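PDB 3N6Z: putative immunoglobulin A1 protease from Bacteroides ovatus, which is of unproven function but may be a hydrolase related to bacterial proteases that cleave immunoglobulin A1. Local coordinates for residues 128-133 against 169-174; 165-170 against 198-203. One frame throughout, in Å; residues are numbered along the deposited sequence.

Interaction 1 (128-133 against 169-174)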
loop_
_atom_site.group_PDB
_atom_site.type_symbol
_atom_site.label_atom_id
_atom_site.label_comp_id
_atom_site.label_asym_id
_atom_site.label_seq_id
_atom_site.Cartn_x
_atom_site.Cartn_y
_atom_site.Cartn_z
ATOM N N GLY A 128 -0.805 -6.885 -11.919
ATOM C CA GLY A 128 -1.395 -8.133 -11.420
ATOM C C GLY A 128 -2.045 -7.944 -10.081
ATOM O O GLY A 128 -2.726 -6.939 -9.850
ATOM N N ASP A 129 -1.851 -8.923 -9.205
ATOM C CA ASP A 129 -2.594 -8.994 -7.951
ATOM C C ASP A 129 -1.677 -9.397 -6.798
ATOM O O ASP A 129 -0.832 -10.301 -6.953
ATOM C CB ASP A 129 -3.733 -10.030 -8.022
ATOM C CG ASP A 129 -4.875 -9.604 -8.915
ATOM O OD1 ASP A 129 -4.807 -9.831 -10.140
ATOM O OD2 ASP A 129 -5.797 -8.973 -8.367
ATOM N N CYS A 130 -1.894 -8.791 -5.642
ATOM C CA CYS A 130 -1.329 -9.262 -4.397
ATOM C C CYS A 130 -2.485 -9.370 -3.415
ATOM O O CYS A 130 -3.228 -8.386 -3.211
ATOM C CB CYS A 130 -0.278 -8.287 -3.892
ATOM S SG CYS A 130 0.444 -8.725 -2.292
ATOM N N ARG A 131 -2.632 -10.528 -2.782
ATOM C CA ARG A 131 -3.718 -10.749 -1.851
ATOM C C ARG A 131 -3.278 -11.569 -0.661
ATOM O O ARG A 131 -2.361 -12.396 -0.752
ATOM C CB ARG A 131 -4.911 -11.428 -2.538
ATOM C CG ARG A 131 -4.609 -12.813 -3.126
ATOM C CD ARG A 131 -5.800 -13.358 -3.977
ATOM N NE ARG A 131 -5.451 -14.552 -4.747
ATOM C CZ ARG A 131 -4.565 -14.555 -5.740
ATOM N NH1 ARG A 131 -3.889 -13.449 -6.023
ATOM N NH2 ARG A 131 -4.286 -15.680 -6.395
ATOM N N ASN A 132 -3.986 -11.367 0.437
ATOM C CA ASN A 132 -3.878 -12.231 1.602
ATOM C C ASN A 132 -2.466 -12.328 2.197
ATOM O O ASN A 132 -2.044 -13.410 2.609
ATOM C CB ASN A 132 -4.423 -13.641 1.312
ATOM C CG ASN A 132 -5.767 -13.628 0.607
ATOM O OD1 ASN A 132 -6.666 -12.901 1.014
ATOM N ND2 ASN A 132 -5.903 -14.439 -0.453
ATOM N N VAL A 133 -1.759 -11.196 2.283
ATOM C CA VAL A 133 -0.455 -11.161 2.953
ATOM C C VAL A 133 -0.367 -9.962 3.894
ATOM O O VAL A 133 -0.857 -8.875 3.577
ATOM C CB VAL A 133 0.725 -11.187 1.936
ATOM C CG1 VAL A 133 0.812 -9.885 1.105
ATOM C CG2 VAL A 133 2.060 -11.474 2.630
ATOM N N VAL A 169 -5.397 -6.611 -2.192
ATOM C CA VAL A 169 -6.644 -6.969 -1.529
ATOM C C VAL A 169 -6.340 -7.842 -0.281
ATOM O O VAL A 169 -5.554 -8.803 -0.364
ATOM C CB VAL A 169 -7.580 -7.695 -2.533
ATOM C CG1 VAL A 169 -8.893 -8.053 -1.892
ATOM C CG2 VAL A 169 -7.816 -6.813 -3.776
ATOM N N ASN A 170 -7.007 -7.562 0.830
ATOM C CA ASN A 170 -6.855 -8.378 2.043
ATOM C C ASN A 170 -5.392 -8.430 2.496
ATOM O O ASN A 170 -4.859 -9.506 2.794
ATOM C CB ASN A 170 -7.391 -9.814 1.889
ATOM C CG ASN A 170 -8.746 -9.900 1.256
ATOM O OD1 ASN A 170 -9.602 -9.024 1.376
ATOM N ND2 ASN A 170 -8.951 -11.010 0.541
ATOM N N CYS A 171 -4.741 -7.268 2.520
ATOM C CA CYS A 171 -3.353 -7.173 2.935
ATOM C C CYS A 171 -3.178 -6.126 4.033
ATOM O O CYS A 171 -4.017 -5.248 4.207
ATOM C CB CYS A 171 -2.429 -6.831 1.756
ATOM S SG CYS A 171 -2.344 -8.084 0.481
ATOM N N TYR A 172 -2.048 -6.178 4.723
ATOM C CA TYR A 172 -1.718 -5.161 5.696
ATOM C C TYR A 172 -0.239 -4.963 5.801
ATOM O O TYR A 172 0.555 -5.837 5.412
ATOM C CB TYR A 172 -2.340 -5.467 7.060
ATOM C CG TYR A 172 -1.663 -6.525 7.921
ATOM C CD1 TYR A 172 -0.704 -6.163 8.852
ATOM C CD2 TYR A 172 -2.083 -7.851 7.886
ATOM C CE1 TYR A 172 -0.163 -7.110 9.741
ATOM C CE2 TYR A 172 -1.531 -8.814 8.751
ATOM C CZ TYR A 172 -0.600 -8.431 9.682
ATOM O OH TYR A 172 -0.094 -9.364 10.573
ATOM N N THR A 173 0.140 -3.795 6.316
ATOM C CA THR A 173 1.525 -3.470 6.602
ATOM C C THR A 173 1.696 -2.800 7.947
ATOM O O THR A 173 0.822 -2.056 8.427
ATOM C CB THR A 173 2.178 -2.576 5.530
ATOM O OG1 THR A 173 1.588 -1.284 5.585
ATOM C CG2 THR A 173 1.996 -3.157 4.119
ATOM N N THR A 174 2.834 -3.081 8.547
ATOM C CA THR A 174 3.324 -2.385 9.754
ATOM C C THR A 174 4.803 -2.111 9.556
ATOM O O THR A 174 5.478 -2.782 8.762
ATOM C CB THR A 174 3.069 -3.182 11.063
ATOM O OG1 THR A 174 4.149 -4.099 11.328
ATOM C CG2 THR A 174 1.720 -3.962 11.017
#

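Interaction 2 (165-170 against 198-203)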
loop_
_atom_site.group_PDB
_atom_site.type_symbol
_atom_site.label_atom_id
_atom_site.label_comp_id
_atom_site.label_asym_id
_atom_site.label_seq_id
_atom_site.Cartn_x
_atom_site.Cartn_y
_atom_site.Cartn_z
ATOM N N THR A 165 -2.785 -3.068 -15.043
ATOM C CA THR A 165 -3.412 -2.589 -13.806
ATOM C C THR A 165 -2.946 -3.483 -12.649
ATOM O O THR A 165 -2.403 -4.568 -12.855
ATOM C CB THR A 165 -4.977 -2.617 -13.899
ATOM O OG1 THR A 165 -5.400 -3.980 -14.138
ATOM C CG2 THR A 165 -5.497 -1.705 -15.023
ATOM N N GLY A 166 -3.146 -3.015 -11.440
ATOM C CA GLY A 166 -2.746 -3.759 -10.246
ATOM C C GLY A 166 -3.703 -3.612 -9.098
ATOM O O GLY A 166 -4.298 -2.558 -8.929
ATOM N N ARG A 167 -3.853 -4.683 -8.304
ATOM C CA ARG A 167 -4.769 -4.705 -7.178
ATOM C C ARG A 167 -4.080 -5.306 -5.955
ATOM O O ARG A 167 -3.344 -6.307 -6.072
ATOM C CB ARG A 167 -5.990 -5.529 -7.506
ATOM C CG ARG A 167 -6.825 -4.924 -8.637
ATOM C CD ARG A 167 -7.667 -5.941 -9.373
ATOM N NE ARG A 167 -6.819 -6.878 -10.120
ATOM C CZ ARG A 167 -6.198 -6.601 -11.272
ATOM N NH1 ARG A 167 -6.392 -5.454 -11.890
ATOM N NH2 ARG A 167 -5.361 -7.492 -11.797
ATOM N N ILE A 168 -4.351 -4.710 -4.799
ATOM C CA ILE A 168 -3.901 -5.212 -3.503
ATOM C C ILE A 168 -5.149 -5.382 -2.659
ATOM O O ILE A 168 -5.883 -4.414 -2.403
ATOM C CB ILE A 168 -2.881 -4.276 -2.815
ATOM C CG1 ILE A 168 -1.594 -4.216 -3.658
ATOM C CG2 ILE A 168 -2.601 -4.751 -1.378
ATOM C CD1 ILE A 168 -0.553 -3.194 -3.160
ATOM N N VAL A 169 -5.397 -6.611 -2.192
ATOM C CA VAL A 169 -6.644 -6.969 -1.529
ATOM C C VAL A 169 -6.340 -7.842 -0.281
ATOM O O VAL A 169 -5.554 -8.803 -0.364
ATOM C CB VAL A 169 -7.580 -7.695 -2.533
ATOM C CG1 VAL A 169 -8.893 -8.053 -1.892
ATOM C CG2 VAL A 169 -7.816 -6.813 -3.776
ATOM N N ASN A 170 -7.007 -7.562 0.830
ATOM C CA ASN A 170 -6.855 -8.378 2.043
ATOM C C ASN A 170 -5.392 -8.430 2.496
ATOM O O ASN A 170 -4.859 -9.506 2.794
ATOM C CB ASN A 170 -7.391 -9.814 1.889
ATOM C CG ASN A 170 -8.746 -9.900 1.256
ATOM O OD1 ASN A 170 -9.602 -9.024 1.376
ATOM N ND2 ASN A 170 -8.951 -11.010 0.541
ATOM N N GLU A 198 -9.217 -2.987 -13.441
ATOM C CA GLU A 198 -9.181 -1.848 -12.542
ATOM C C GLU A 198 -8.008 -1.933 -11.597
ATOM O O GLU A 198 -7.604 -3.036 -11.222
ATOM C CB GLU A 198 -10.423 -1.859 -11.690
ATOM C CG GLU A 198 -11.733 -1.820 -12.455
ATOM C CD GLU A 198 -12.924 -1.841 -11.506
ATOM O OE1 GLU A 198 -13.382 -2.949 -11.154
ATOM O OE2 GLU A 198 -13.341 -0.771 -11.052
ATOM N N SER A 199 -7.446 -0.784 -11.234
ATOM C CA SER A 199 -6.470 -0.708 -10.146
ATOM C C SER A 199 -7.163 -0.251 -8.871
ATOM O O SER A 199 -7.909 0.750 -8.879
ATOM C CB SER A 199 -5.300 0.212 -10.464
ATOM O OG SER A 199 -4.544 -0.238 -11.583
ATOM N N TYR A 200 -6.922 -0.968 -7.772
ATOM C CA TYR A 200 -7.553 -0.647 -6.513
ATOM C C TYR A 200 -6.854 -1.289 -5.330
ATOM O O TYR A 200 -6.081 -2.258 -5.475
ATOM C CB TYR A 200 -9.044 -1.008 -6.517
ATOM C CG TYR A 200 -9.412 -2.440 -6.796
ATOM C CD1 TYR A 200 -9.396 -3.394 -5.785
ATOM C CD2 TYR A 200 -9.898 -2.819 -8.054
ATOM C CE1 TYR A 200 -9.819 -4.682 -6.020
ATOM C CE2 TYR A 200 -10.342 -4.115 -8.304
ATOM C CZ TYR A 200 -10.298 -5.041 -7.281
ATOM O OH TYR A 200 -10.726 -6.334 -7.509
ATOM N N ILE A 201 -7.134 -0.713 -4.173
ATOM C CA ILE A 201 -6.732 -1.244 -2.872
ATOM C C ILE A 201 -8.006 -1.478 -2.082
ATOM O O ILE A 201 -8.805 -0.560 -1.911
ATOM C CB ILE A 201 -5.772 -0.303 -2.112
ATOM C CG1 ILE A 201 -4.587 0.089 -3.002
ATOM C CG2 ILE A 201 -5.294 -0.927 -0.793
ATOM C CD1 ILE A 201 -3.671 1.201 -2.463
ATOM N N LYS A 202 -8.213 -2.705 -1.601
ATOM C CA LYS A 202 -9.463 -3.090 -0.957
ATOM C C LYS A 202 -9.215 -3.986 0.251
ATOM O O LYS A 202 -8.436 -4.939 0.147
ATOM C CB LYS A 202 -10.350 -3.829 -1.965
ATOM C CG LYS A 202 -11.698 -4.324 -1.401
ATOM C CD LYS A 202 -12.548 -5.035 -2.435
ATOM C CE LYS A 202 -13.886 -5.435 -1.830
ATOM N NZ LYS A 202 -14.663 -4.237 -1.361
ATOM N N ASN A 203 -9.920 -3.727 1.359
ATOM C CA ASN A 203 -9.825 -4.552 2.547
ATOM C C ASN A 203 -8.366 -4.666 3.038
ATOM O O ASN A 203 -7.836 -5.761 3.236
ATOM C CB ASN A 203 -10.472 -5.938 2.334
ATOM C CG ASN A 203 -11.981 -5.916 2.574
ATOM O OD1 ASN A 203 -12.470 -5.331 3.569
ATOM N ND2 ASN A 203 -12.718 -6.517 1.657
HETATM O O HOH W 1 -11.641 -8.116 -0.399
#

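Interaction 1 (128-133 against 169-174)
N132 and N170 meet side by side at the same corner of successive coils of a parallel beta-helix (solenoid) in which like residues stack: N132 lies beside N170 with their CA atoms 4.9 Å apart. Both have positive phi and psi, in the left-handed helical region, which bends each chain sharply between one face and the next. Their side chains run the same way, amide planes 20° apart, as expected for an asparagine ladder. In N170, CB is the first atom to meet the neighbouring coil, lying close to N132 OD1; CG sits farther from that oxygen; and ND2 at the tip donates to N132 OD1 at 3.0 Å. The acceptor lies almost in the amide plane of N170, whereas the donor is tilted 18° from the carbonyl plane of N132. With CG anti to the carbonyl carbon in both residues (chi1 -47° in each), the two amides reach equivalent positions. N132 passes the bonding on, its ND2 donating to the carboxylate oxygen D103 OD1.

The backbone carries the register through the bend: V169 N donates to C130 O at 3.0 Å, N132 N to V169 O at 3.1 Å, and, past the corner, Y172 N to V133 O at 3.2 Å. Among buried residues, C171 SG packs 4.0 Å from C130 SG, too far for a disulfide, and 3.7 Å from V133 CG1. The same sulfur also accepts a weak hydrogen bond from V133 N, 3.6 Å away.

Interaction 2 (165-170 against 198-203)
R167 turns CG anti to its carbonyl carbon (chi1 -65°), while Y200 sets CG between its backbone N and carbonyl carbon (chi1 58°); together these rotations bring the arginine's aliphatic part over the tyrosine. R167 CG stands 3.6 Å from the Y200 ring centroid, almost on the ring normal, a CH-pi contact over one face. The bend at chi3 then carries the guanidinium beyond the ring, its plane 63° from that of the phenol, and NH1 donates to E198 O at 2.8 Å and to T165 OG1 at 2.9 Å, a hydroxyl also bonded to G162 O. Both acceptors lie near the guanidinium plane. With an alanine here, the Y200 face is likely to lose its aliphatic cover, E198 O this donor and D129, salt-bridged to R167 NE, its charged mate. V169 CG2 approaches Y200 CE1 obliquely at 3.7 Å. Buried S199 OG, also bonded to N192 O, accepts a hydrogen bond from G166 N at 3.1 Å, extending the backbone pairing in which I168 N donates to Y200 O and K202 N to I168 O. At the far end, a water donates to N170 OD1 and accepts from N203 ND2, while N203 OD1 bonds W349 NE1. Nearly parallel strands with successive bridges R167-Y200, I168-I201 and V169-K202 are typical of neighbouring coils in a parallel beta-helix.

V169 and N170 belong to both contacts, so 165-174 belongs to the middle of three successive coils, with 128-133 on one flank and 198-203 on the other. Both contacts are partly buried. Interaction 2 buries 527 Å², both sides summed, mostly along paired strands 166-169 and 200-202, and ends at the corner; interaction 1 buries 317 Å² and continues past it. Their chemistry differs accordingly: buried sulfur and V133 packing mark interaction 1, whereas arginine and tyrosine line the partly exposed face of interaction 2, with I168 and I201 on its buried face. Both include the asparagine corner, where paired amides lie 20° apart in interaction 1 and 38° in interaction 2. A salt bridge from D129 OD2 to R167 NE ties the contacts together.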